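Local coordinates for signal transduction histidine-protein kinase/phosphatase MprB (Mycobacterium hassiacum, PDB 6BLK) that probably uses ATP to phosphorylate itself on a histidine as a two-component sensor, seen here through its nucleotide-binding domain, at residues A80-D86 and T147-L153; V5-M11 and W38-S44; R25-I29 and A59-G65. All coordinates share one frame; numbering follows the deposited sequence.

Contact 1: residues A80-D86 and T147-L153; sequences AELVITD and TAIHIVL. With ATP (adenosine-5'-triphosphate), chain E.
D86 and T147 meet where one strand ends and its antiparallel neighbour begins, against the adenine of ATP. The carboxylate of D86 works in two directions: OD2 accepts the adenine amino group, ATP N6, at 2.9 Å, while OD1 takes the backbone N of T147 at 3.0 Å, from above the carboxylate plane, and also that of G88. With chi1 at 60°, CG sits between the backbone N and the carbonyl carbon, which swings the acid back over T147. A water donates to D86 OD1 and accepts from T147 OG1; it lies 2.8 Å from ATP N1, so the pyrimidine edge of the base is met by acid and water together.

Behind this end, paired backbone bonds join I84 to I149, L82 to I151 and A80 to L153. On the face of E81, V83, T85 and H150, an extended glutamate reaches forward so that E81 OE2 accepts from H150 ND1 at 2.8 Å. The acceptor lies in the plane of the imidazole, but the ring N-H comes at the carboxylate from above its plane, 49° out of it. V83 lies alongside the histidine and sets CG1 over the ring centre, 3.8 Å above the plane, a CH-pi contact. Further along, T85 CG2 rests on A148 CB at 3.7 Å.

The other face carries L82, I84, I149 and I151, all buried; V51, V54 and L55 of helix 44-60 pack on it. These are central strands of the alpha/beta sandwich shared by histidine kinases, DNA gyrase B and HSP90, the Bergerat fold, and D86 with G88 belongs to the DxGxG motif that reads the adenine.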
loop_
_atom_site.group_PDB
_atom_site.type_symbol
_atom_site.label_atom_id
_atom_site.label_comp_id
_atom_site.label_asym_id
_atom_site.label_seq_id
_atom_site.Cartn_x
_atom_site.Cartn_y
_atom_site.Cartn_z
ATOM N N ALA A 80 7.051 -9.539 -7.780
ATOM C CA ALA A 80 5.789 -8.959 -8.170
ATOM C C ALA A 80 5.691 -7.583 -7.538
ATOM O O ALA A 80 6.419 -7.251 -6.605
ATOM C CB ALA A 80 4.589 -9.803 -7.731
ATOM N N GLU A 81 4.832 -6.776 -8.114
ATOM C CA GLU A 81 4.662 -5.406 -7.682
ATOM C C GLU A 81 3.212 -5.198 -7.296
ATOM O O GLU A 81 2.316 -5.456 -8.103
ATOM C CB GLU A 81 5.073 -4.443 -8.800
ATOM C CG GLU A 81 5.087 -3.008 -8.387
ATOM C CD GLU A 81 5.207 -2.051 -9.576
ATOM O OE1 GLU A 81 4.815 -2.436 -10.697
ATOM O OE2 GLU A 81 5.671 -0.904 -9.387
ATOM N N LEU A 82 3.004 -4.675 -6.091
ATOM C CA LEU A 82 1.694 -4.277 -5.596
ATOM C C LEU A 82 1.617 -2.768 -5.736
ATOM O O LEU A 82 2.480 -2.048 -5.232
ATOM C CB LEU A 82 1.493 -4.717 -4.144
ATOM C CG LEU A 82 0.316 -4.164 -3.330
ATOM C CD1 LEU A 82 -1.029 -4.628 -3.845
ATOM C CD2 LEU A 82 0.470 -4.594 -1.869
ATOM N N VAL A 83 0.600 -2.295 -6.419
ATOM C CA VAL A 83 0.406 -0.860 -6.592
ATOM C C VAL A 83 -0.964 -0.527 -6.064
ATOM O O VAL A 83 -1.972 -1.056 -6.557
ATOM C CB VAL A 83 0.558 -0.405 -8.051
ATOM C CG1 VAL A 83 0.511 1.113 -8.127
ATOM C CG2 VAL A 83 1.848 -0.888 -8.639
ATOM N N ILE A 84 -1.008 0.354 -5.072
ATOM C CA ILE A 84 -2.259 0.828 -4.481
ATOM C C ILE A 84 -2.417 2.314 -4.811
ATOM O O ILE A 84 -1.512 3.130 -4.569
ATOM C CB ILE A 84 -2.310 0.575 -2.968
ATOM C CG1 ILE A 84 -2.402 -0.927 -2.683
ATOM C CG2 ILE A 84 -3.481 1.321 -2.332
ATOM C CD1 ILE A 84 -2.071 -1.334 -1.266
ATOM N N THR A 85 -3.538 2.652 -5.440
ATOM C CA THR A 85 -3.717 3.965 -6.020
ATOM C C THR A 85 -5.016 4.570 -5.530
ATOM O O THR A 85 -5.999 3.866 -5.265
ATOM C CB THR A 85 -3.763 3.966 -7.568
ATOM O OG1 THR A 85 -4.770 3.051 -8.011
ATOM C CG2 THR A 85 -2.457 3.609 -8.172
ATOM N N ASP A 86 -5.017 5.895 -5.432
ATOM C CA ASP A 86 -6.246 6.621 -5.097
ATOM C C ASP A 86 -6.397 7.828 -6.009
ATOM O O ASP A 86 -5.574 8.103 -6.884
ATOM C CB ASP A 86 -6.267 7.039 -3.624
ATOM C CG ASP A 86 -5.110 7.928 -3.273
ATOM O OD1 ASP A 86 -4.970 9.018 -3.885
ATOM O OD2 ASP A 86 -4.298 7.505 -2.417
ATOM N N THR A 147 -2.343 9.452 -5.325
ATOM C CA THR A 147 -1.093 8.814 -4.911
ATOM C C THR A 147 -1.055 7.366 -5.358
ATOM O O THR A 147 -2.056 6.647 -5.306
ATOM C CB THR A 147 -0.928 8.860 -3.390
ATOM O OG1 THR A 147 -0.995 10.210 -2.946
ATOM C CG2 THR A 147 0.435 8.313 -2.942
ATOM N N ALA A 148 0.136 6.922 -5.747
ATOM C CA ALA A 148 0.413 5.528 -6.031
ATOM C C ALA A 148 1.539 5.105 -5.108
ATOM O O ALA A 148 2.595 5.741 -5.089
ATOM C CB ALA A 148 0.785 5.352 -7.496
ATOM N N ILE A 149 1.289 4.085 -4.292
ATOM C CA ILE A 149 2.339 3.436 -3.521
ATOM C C ILE A 149 2.675 2.140 -4.230
ATOM O O ILE A 149 1.791 1.299 -4.433
ATOM C CB ILE A 149 1.900 3.157 -2.089
ATOM C CG1 ILE A 149 1.502 4.464 -1.380
ATOM C CG2 ILE A 149 3.001 2.435 -1.354
ATOM C CD1 ILE A 149 2.644 5.401 -1.072
ATOM N N HIS A 150 3.957 1.967 -4.579
ATOM C CA HIS A 150 4.431 0.816 -5.326
ATOM C C HIS A 150 5.310 -0.021 -4.399
ATOM O O HIS A 150 6.314 0.484 -3.880
ATOM C CB HIS A 150 5.276 1.271 -6.526
ATOM C CG HIS A 150 4.562 2.058 -7.575
ATOM N ND1 HIS A 150 4.351 1.559 -8.841
ATOM C CD2 HIS A 150 4.072 3.324 -7.586
ATOM C CE1 HIS A 150 3.738 2.466 -9.577
ATOM N NE2 HIS A 150 3.550 3.543 -8.838
ATOM N N ILE A 151 4.966 -1.299 -4.236
ATOM C CA ILE A 151 5.688 -2.233 -3.373
ATOM C C ILE A 151 6.106 -3.440 -4.200
ATOM O O ILE A 151 5.256 -4.179 -4.730
ATOM C CB ILE A 151 4.828 -2.674 -2.184
ATOM C CG1 ILE A 151 4.545 -1.468 -1.270
ATOM C CG2 ILE A 151 5.508 -3.819 -1.415
ATOM C CD1 ILE A 151 3.549 -1.724 -0.175
ATOM N N VAL A 152 7.407 -3.676 -4.262
ATOM C CA VAL A 152 7.945 -4.838 -4.939
ATOM C C VAL A 152 8.258 -5.890 -3.876
ATOM O O VAL A 152 8.937 -5.595 -2.891
ATOM C CB VAL A 152 9.175 -4.453 -5.767
ATOM C CG1 VAL A 152 9.806 -5.702 -6.386
ATOM C CG2 VAL A 152 8.772 -3.484 -6.837
ATOM N N LEU A 153 7.774 -7.128 -4.085
ATOM C CA LEU A 153 7.932 -8.237 -3.136
ATOM C C LEU A 153 8.555 -9.423 -3.862
ATOM O O LEU A 153 8.032 -9.864 -4.898
ATOM C CB LEU A 153 6.615 -8.689 -2.512
ATOM C CG LEU A 153 5.999 -7.668 -1.545
ATOM C CD1 LEU A 153 4.636 -8.191 -1.135
ATOM C CD2 LEU A 153 6.919 -7.429 -0.341
HETATM P PG ATP E . -1.115 6.779 10.911
HETATM O O1G ATP E . -0.941 6.070 9.581
HETATM O O2G ATP E . 0.033 6.677 11.927
HETATM O O3G ATP E . -2.484 6.593 11.543
HETATM P PB ATP E . -0.960 9.030 9.046
HETATM O O1B ATP E . -1.038 10.534 9.238
HETATM O O2B ATP E . -1.975 8.300 8.237
HETATM O O3B ATP E . -1.073 8.362 10.531
HETATM P PA ATP E . 1.114 7.812 7.364
HETATM O O1A ATP E . 2.538 7.407 7.734
HETATM O O2A ATP E . 0.147 6.720 6.979
HETATM O O3A ATP E . 0.584 8.692 8.634
HETATM O "O5'" ATP E . 1.216 8.929 6.268
HETATM C "C5'" ATP E . 2.048 10.059 6.466
HETATM C "C4'" ATP E . 1.396 11.264 5.798
HETATM O "O4'" ATP E . 1.552 11.088 4.385
HETATM C "C3'" ATP E . -0.103 11.487 6.032
HETATM O "O3'" ATP E . -0.365 12.242 7.235
HETATM C "C2'" ATP E . -0.472 12.259 4.779
HETATM O "O2'" ATP E . -0.097 13.646 4.877
HETATM C "C1'" ATP E . 0.418 11.639 3.726
HETATM N N9 ATP E . -0.220 10.535 2.986
HETATM C C8 ATP E . 0.005 9.183 3.114
HETATM N N7 ATP E . -0.749 8.494 2.210
HETATM C C5 ATP E . -1.445 9.415 1.508
HETATM C C6 ATP E . -2.376 9.329 0.404
HETATM N N6 ATP E . -2.727 8.122 -0.059
HETATM N N1 ATP E . -2.872 10.469 -0.074
HETATM C C2 ATP E . -2.522 11.671 0.420
HETATM N N3 ATP E . -1.649 11.826 1.425
HETATM C C4 ATP E . -1.084 10.735 1.991
HETATM O O HOH W 1 -3.657 10.999 -2.666
#

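Contact 2: residues V5-M11 and W38-S44; sequences VHEPVDM and WQVIGDS
V9 pairs with V40, and E7 with G42, through two-way backbone hydrogen bonds between antiparallel segments whose strand axes come within 4.6 Å and run at 148° to one another. A further bond, M11 N to W38 O at 3.0 Å, carries the pairing into the first turn of helix 11-25.

V9 turns inward, and V9 CG2 lies 3.6 Å from G42 O. Its other methyl, CG1, rests against the CB of S44, filling the inside of the corner that the chain turns at I41. M11 packs at the other end of the pairing, against V40. Its CG stands anti to the carbonyl carbon (chi1 -73°) and meets V40 CG2 at 3.7 Å, while further bends at chi2 and chi3 lead the terminal methyl CE away; L47 of helix 44-60 closes over both V9 and M11. On the outer face P8 CB packs on the side-chain amide of Q39, 3.5 Å from NE2. Beyond it the H6 ring takes a methyl over one face, with I41 CG2 3.1 Å above the ring plane and offset toward the rim, a close CH-pi contact. V5 crosses D43 at about a right angle, CB to CB 3.7 Å, and a water spans V5 N and D43 OD2.

Both segments hand over directly to a helix. D10 is the N-cap of helix 11-25, through weak bonds, and D43 that of helix 44-60, its OD1 accepting from G46 N and from S45 OG. The pairing adds the short edge strand 7-10 to the kinase domain's mixed sheet, with an aspartate N-cap starting the helix after each segment.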
loop_
_atom_site.group_PDB
_atom_site.type_symbol
_atom_site.label_atom_id
_atom_site.label_comp_id
_atom_site.label_asym_id
_atom_site.label_seq_id
_atom_site.Cartn_x
_atom_site.Cartn_y
_atom_site.Cartn_z
ATOM N N VAL A 5 9.147 -14.521 11.606
ATOM C CA VAL A 5 8.272 -15.488 10.950
ATOM C C VAL A 5 8.718 -15.625 9.498
ATOM O O VAL A 5 8.848 -14.625 8.786
ATOM C CB VAL A 5 6.804 -15.047 11.047
ATOM C CG1 VAL A 5 5.876 -16.100 10.474
ATOM C CG2 VAL A 5 6.440 -14.732 12.493
ATOM N N HIS A 6 8.965 -16.880 9.055
ATOM C CA HIS A 6 9.460 -17.179 7.703
ATOM C C HIS A 6 8.624 -18.361 7.203
ATOM O O HIS A 6 9.070 -19.511 7.240
ATOM C CB HIS A 6 10.948 -17.506 7.723
ATOM C CG HIS A 6 11.658 -17.232 6.433
ATOM N ND1 HIS A 6 12.006 -15.959 6.036
ATOM C CD2 HIS A 6 12.101 -18.063 5.458
ATOM C CE1 HIS A 6 12.624 -16.014 4.869
ATOM N NE2 HIS A 6 12.694 -17.279 4.496
ATOM N N GLU A 7 7.400 -18.085 6.765
ATOM C CA GLU A 7 6.473 -19.099 6.287
ATOM C C GLU A 7 5.863 -18.681 4.955
ATOM O O GLU A 7 5.860 -17.497 4.613
ATOM C CB GLU A 7 5.338 -19.335 7.297
ATOM C CG GLU A 7 5.804 -19.777 8.696
ATOM C CD GLU A 7 6.403 -21.186 8.727
ATOM O OE1 GLU A 7 6.203 -21.950 7.758
ATOM O OE2 GLU A 7 7.073 -21.529 9.727
ATOM N N PRO A 8 5.335 -19.629 4.184
ATOM C CA PRO A 8 4.653 -19.260 2.930
ATOM C C PRO A 8 3.416 -18.424 3.209
ATOM O O PRO A 8 2.607 -18.759 4.079
ATOM C CB PRO A 8 4.297 -20.614 2.297
ATOM C CG PRO A 8 5.146 -21.597 2.967
ATOM C CD PRO A 8 5.445 -21.092 4.334
ATOM N N VAL A 9 3.299 -17.305 2.482
ATOM C CA VAL A 9 2.217 -16.324 2.642
ATOM C C VAL A 9 1.503 -16.144 1.301
ATOM O O VAL A 9 2.123 -15.733 0.310
ATOM C CB VAL A 9 2.734 -14.968 3.155
ATOM C CG1 VAL A 9 1.608 -13.993 3.258
ATOM C CG2 VAL A 9 3.392 -15.106 4.521
ATOM N N ASP A 10 0.197 -16.418 1.275
ATOM C CA ASP A 10 -0.645 -16.211 0.089
ATOM C C ASP A 10 -1.075 -14.744 0.023
ATOM O O ASP A 10 -1.860 -14.284 0.841
ATOM C CB ASP A 10 -1.839 -17.161 0.195
ATOM C CG ASP A 10 -2.804 -17.059 -0.939
ATOM O OD1 ASP A 10 -2.787 -16.070 -1.683
ATOM O OD2 ASP A 10 -3.631 -17.991 -1.056
ATOM N N MET A 11 -0.548 -13.987 -0.941
ATOM C CA MET A 11 -0.807 -12.563 -0.952
ATOM C C MET A 11 -2.246 -12.252 -1.337
ATOM O O MET A 11 -2.742 -11.181 -0.981
ATOM C CB MET A 11 0.147 -11.829 -1.902
ATOM C CG MET A 11 1.583 -11.717 -1.399
ATOM S SD MET A 11 1.721 -10.844 0.202
ATOM C CE MET A 11 1.057 -9.245 -0.135
ATOM N N TRP A 38 0.284 -14.845 -5.895
ATOM C CA TRP A 38 1.684 -14.604 -5.531
ATOM C C TRP A 38 1.952 -15.061 -4.103
ATOM O O TRP A 38 1.281 -14.638 -3.169
ATOM C CB TRP A 38 2.038 -13.131 -5.681
ATOM C CG TRP A 38 3.484 -12.845 -5.694
ATOM C CD1 TRP A 38 4.246 -12.230 -4.724
ATOM C CD2 TRP A 38 4.362 -13.148 -6.769
ATOM N NE1 TRP A 38 5.564 -12.173 -5.139
ATOM C CE2 TRP A 38 5.659 -12.737 -6.386
ATOM C CE3 TRP A 38 4.184 -13.754 -8.008
ATOM C CZ2 TRP A 38 6.752 -12.891 -7.214
ATOM C CZ3 TRP A 38 5.262 -13.914 -8.830
ATOM C CH2 TRP A 38 6.546 -13.476 -8.428
ATOM N N GLN A 39 3.000 -15.846 -3.921
ATOM C CA GLN A 39 3.380 -16.364 -2.610
ATOM C C GLN A 39 4.690 -15.710 -2.187
ATOM O O GLN A 39 5.644 -15.670 -2.961
ATOM C CB GLN A 39 3.551 -17.887 -2.626
ATOM C CG GLN A 39 4.030 -18.453 -1.295
ATOM C CD GLN A 39 4.491 -19.889 -1.387
ATOM O OE1 GLN A 39 5.649 -20.169 -1.690
ATOM N NE2 GLN A 39 3.582 -20.805 -1.137
ATOM N N VAL A 40 4.697 -15.150 -0.986
ATOM C CA VAL A 40 5.871 -14.529 -0.389
ATOM C C VAL A 40 6.239 -15.354 0.833
ATOM O O VAL A 40 5.355 -15.858 1.528
ATOM C CB VAL A 40 5.587 -13.064 0.002
ATOM C CG1 VAL A 40 6.770 -12.472 0.783
ATOM C CG2 VAL A 40 5.257 -12.210 -1.253
ATOM N N ILE A 41 7.538 -15.521 1.086
ATOM C CA ILE A 41 7.995 -16.192 2.299
ATOM C C ILE A 41 8.201 -15.111 3.346
ATOM O O ILE A 41 8.979 -14.175 3.139
ATOM C CB ILE A 41 9.290 -16.993 2.063
ATOM C CG1 ILE A 41 9.155 -17.965 0.874
ATOM C CG2 ILE A 41 9.677 -17.743 3.353
ATOM C CD1 ILE A 41 8.103 -19.009 1.041
ATOM N N GLY A 42 7.480 -15.212 4.440
ATOM C CA GLY A 42 7.632 -14.266 5.519
ATOM C C GLY A 42 6.532 -14.345 6.551
ATOM O O GLY A 42 6.079 -15.430 6.948
ATOM N N ASP A 43 6.050 -13.162 6.941
ATOM C CA ASP A 43 5.249 -12.959 8.138
ATOM C C ASP A 43 3.901 -12.416 7.686
ATOM O O ASP A 43 3.798 -11.229 7.344
ATOM C CB ASP A 43 5.966 -11.994 9.056
ATOM C CG ASP A 43 5.206 -11.700 10.322
ATOM O OD1 ASP A 43 3.999 -12.017 10.400
ATOM O OD2 ASP A 43 5.836 -11.130 11.240
ATOM N N SER A 44 2.864 -13.262 7.679
ATOM C CA SER A 44 1.568 -12.811 7.165
ATOM C C SER A 44 1.003 -11.652 7.983
ATOM O O SER A 44 0.338 -10.776 7.433
ATOM C CB SER A 44 0.565 -13.971 7.110
ATOM O OG SER A 44 0.284 -14.498 8.392
HETATM O O HOH W 2 8.424 -11.651 11.610
#

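Contact 3: residues R25-I29 and A59-G65; sequences RRSDI and AKWSPPG. With ATP (adenosine-5'-triphosphate), chain E.
R26 folds back on itself, with bends at chi2 (-79°) and chi3 (-50°), to bring its guanidinium across to the carbonyls of S62 and P63. D28 holds CG between its backbone N and carbonyl carbon (chi1 61°), which places its carboxylate beside that group. The two join side-on in a salt bridge: R26 NE to D28 OD1 and R26 NH2 to D28 OD2, both 3.0 Å, each on a syn lone pair. The anti lone pair of D28 OD2 remains for G65 N, which donates to it at 2.7 Å. End-on, R26 NH1 and NH2 both reach S62 O from the same face of its carbonyl plane, NH1 at 2.9 Å; the bond from NH2 to P63 O is weak. I29 CD1 sits 3.9 Å above the guanidinium centre and also touches A59 CB.

At the end of the same helix as A59, K60 NZ donates to ATP O2B at 2.8 Å, while the W61 ring lies against the nucleotide. The type I turn R26-I29, between helix 11-25 and strand 30-40, thus ties down the loop where helix 44-60 ends, with V68 of strand 67-76 packing on I29 and S62.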
loop_
_atom_site.group_PDB
_atom_site.type_symbol
_atom_site.label_atom_id
_atom_site.label_comp_id
_atom_site.label_asym_id
_atom_site.label_seq_id
_atom_site.Cartn_x
_atom_site.Cartn_y
_atom_site.Cartn_z
ATOM N N ARG A 25 -14.729 1.123 6.703
ATOM C CA ARG A 25 -14.529 2.527 7.029
ATOM C C ARG A 25 -14.959 3.464 5.905
ATOM O O ARG A 25 -15.250 4.633 6.177
ATOM C CB ARG A 25 -13.060 2.769 7.378
ATOM C CG ARG A 25 -12.594 1.987 8.595
ATOM C CD ARG A 25 -11.162 2.343 9.011
ATOM N NE ARG A 25 -11.045 3.712 9.517
ATOM C CZ ARG A 25 -11.559 4.138 10.669
ATOM N NH1 ARG A 25 -12.247 3.312 11.451
ATOM N NH2 ARG A 25 -11.394 5.399 11.041
ATOM N N ARG A 26 -15.011 2.983 4.653
ATOM C CA ARG A 26 -15.393 3.816 3.503
ATOM C C ARG A 26 -16.113 2.923 2.486
ATOM O O ARG A 26 -15.565 2.522 1.455
ATOM C CB ARG A 26 -14.186 4.505 2.864
ATOM C CG ARG A 26 -13.525 5.601 3.719
ATOM C CD ARG A 26 -14.266 6.911 3.682
ATOM N NE ARG A 26 -14.555 7.321 2.314
ATOM C CZ ARG A 26 -13.851 8.195 1.600
ATOM N NH1 ARG A 26 -12.767 8.801 2.097
ATOM N NH2 ARG A 26 -14.249 8.459 0.358
ATOM N N SER A 27 -17.386 2.632 2.770
ATOM C CA SER A 27 -18.181 1.787 1.887
ATOM C C SER A 27 -18.502 2.450 0.553
ATOM O O SER A 27 -18.971 1.764 -0.362
ATOM C CB SER A 27 -19.490 1.406 2.572
ATOM O OG SER A 27 -20.267 2.564 2.788
ATOM N N ASP A 28 -18.281 3.757 0.420
ATOM C CA ASP A 28 -18.523 4.426 -0.849
ATOM C C ASP A 28 -17.429 4.183 -1.886
ATOM O O ASP A 28 -17.674 4.384 -3.082
ATOM C CB ASP A 28 -18.652 5.925 -0.614
ATOM C CG ASP A 28 -17.406 6.510 -0.036
ATOM O OD1 ASP A 28 -17.001 6.048 1.054
ATOM O OD2 ASP A 28 -16.815 7.398 -0.687
ATOM N N ILE A 29 -16.231 3.765 -1.467
ATOM C CA ILE A 29 -15.109 3.684 -2.393
ATOM C C ILE A 29 -15.270 2.488 -3.305
ATOM O O ILE A 29 -15.657 1.393 -2.876
ATOM C CB ILE A 29 -13.781 3.607 -1.622
ATOM C CG1 ILE A 29 -13.513 4.938 -0.928
ATOM C CG2 ILE A 29 -12.616 3.221 -2.561
ATOM C CD1 ILE A 29 -12.322 4.890 0.054
ATOM N N ALA A 59 -7.836 5.186 1.503
ATOM C CA ALA A 59 -9.230 5.482 1.829
ATOM C C ALA A 59 -9.364 6.852 2.481
ATOM O O ALA A 59 -10.269 7.622 2.139
ATOM C CB ALA A 59 -9.818 4.403 2.740
ATOM N N LYS A 60 -8.462 7.183 3.402
ATOM C CA LYS A 60 -8.616 8.411 4.185
ATOM C C LYS A 60 -8.704 9.615 3.273
ATOM O O LYS A 60 -9.561 10.505 3.464
ATOM C CB LYS A 60 -7.450 8.590 5.173
ATOM C CG LYS A 60 -7.595 7.772 6.435
ATOM C CD LYS A 60 -6.289 7.757 7.242
ATOM C CE LYS A 60 -5.960 9.105 7.819
ATOM N NZ LYS A 60 -4.670 9.137 8.624
ATOM N N TRP A 61 -7.824 9.663 2.279
ATOM C CA TRP A 61 -7.701 10.809 1.398
ATOM C C TRP A 61 -8.396 10.598 0.049
ATOM O O TRP A 61 -8.190 11.391 -0.870
ATOM C CB TRP A 61 -6.226 11.183 1.247
ATOM C CG TRP A 61 -5.715 11.838 2.518
ATOM C CD1 TRP A 61 -5.964 13.113 2.933
ATOM C CD2 TRP A 61 -4.893 11.243 3.543
ATOM N NE1 TRP A 61 -5.359 13.348 4.150
ATOM C CE2 TRP A 61 -4.685 12.219 4.539
ATOM C CE3 TRP A 61 -4.310 9.979 3.703
ATOM C CZ2 TRP A 61 -3.941 11.967 5.685
ATOM C CZ3 TRP A 61 -3.564 9.733 4.842
ATOM C CH2 TRP A 61 -3.384 10.722 5.816
ATOM N N SER A 62 -9.208 9.587 -0.068
ATOM C CA SER A 62 -10.071 9.395 -1.239
ATOM C C SER A 62 -11.233 10.371 -1.193
ATOM O O SER A 62 -11.878 10.493 -0.149
ATOM C CB SER A 62 -10.664 8.009 -1.270
ATOM O OG SER A 62 -9.772 7.041 -1.803
ATOM N N PRO A 63 -11.578 10.979 -2.322
ATOM C CA PRO A 63 -12.817 11.752 -2.373
ATOM C C PRO A 63 -14.030 10.856 -2.214
ATOM O O PRO A 63 -13.965 9.633 -2.365
ATOM C CB PRO A 63 -12.758 12.418 -3.755
ATOM C CG PRO A 63 -11.974 11.507 -4.593
ATOM C CD PRO A 63 -10.932 10.911 -3.648
ATOM N N PRO A 64 -15.187 11.426 -1.886
ATOM C CA PRO A 64 -16.394 10.603 -1.829
ATOM C C PRO A 64 -16.643 9.947 -3.173
ATOM O O PRO A 64 -16.543 10.589 -4.223
ATOM C CB PRO A 64 -17.492 11.616 -1.474
ATOM C CG PRO A 64 -16.788 12.729 -0.947
ATOM C CD PRO A 64 -15.486 12.824 -1.586
ATOM N N GLY A 65 -16.928 8.651 -3.131
ATOM C CA GLY A 65 -17.076 7.859 -4.333
ATOM C C GLY A 65 -15.796 7.594 -5.091
ATOM O O GLY A 65 -15.855 7.064 -6.204
HETATM P PG ATP E . -1.115 6.779 10.911
HETATM O O1G ATP E . -0.941 6.070 9.581
HETATM O O2G ATP E . 0.033 6.677 11.927
HETATM O O3G ATP E . -2.484 6.593 11.543
HETATM P PB ATP E . -0.960 9.030 9.046
HETATM O O1B ATP E . -1.038 10.534 9.238
HETATM O O2B ATP E . -1.975 8.300 8.237
HETATM O O3B ATP E . -1.073 8.362 10.531
HETATM P PA ATP E . 1.114 7.812 7.364
HETATM O O1A ATP E . 2.538 7.407 7.734
HETATM O O2A ATP E . 0.147 6.720 6.979
HETATM O O3A ATP E . 0.584 8.692 8.634
HETATM O "O5'" ATP E . 1.216 8.929 6.268
HETATM C "C5'" ATP E . 2.048 10.059 6.466
HETATM C "C4'" ATP E . 1.396 11.264 5.798
HETATM O "O4'" ATP E . 1.552 11.088 4.385
HETATM C "C3'" ATP E . -0.103 11.487 6.032
HETATM O "O3'" ATP E . -0.365 12.242 7.235
HETATM C "C2'" ATP E . -0.472 12.259 4.779
HETATM O "O2'" ATP E . -0.097 13.646 4.877
HETATM C "C1'" ATP E . 0.418 11.639 3.726
HETATM N N9 ATP E . -0.220 10.535 2.986
HETATM C C8 ATP E . 0.005 9.183 3.114
HETATM N N7 ATP E . -0.749 8.494 2.210
HETATM C C5 ATP E . -1.445 9.415 1.508
HETATM C C6 ATP E . -2.376 9.329 0.404
HETATM N N6 ATP E . -2.727 8.122 -0.059
HETATM N N1 ATP E . -2.872 10.469 -0.074
HETATM C C2 ATP E . -2.522 11.671 0.420
HETATM N N3 ATP E . -1.649 11.826 1.425
HETATM C C4 ATP E . -1.084 10.735 1.991
HETATM O O HOH W 3 -11.844 9.877 5.179
#

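Contact 1 is the core of the domain, two central strands held by regular backbone bonds, whereas contacts 2 and 3 are partly buried and lie on opposite sides of the chain's centre, about 17 Å apart at their nearest atoms. Contact 2 belongs to the same sheet as contact 1, and the two touch where W38 packs on A80 and L153. Contact 3 has no strand pairing: its chemistry is an arginine and an aspartate reaching loop backbone. It meets contact 1 at S62 and D86, and both touch ATP, contact 1 at the adenine edge, contact 3 at base, ribose and phosphate. Helix 44-60 starts at contact 2 and ends at contact 3.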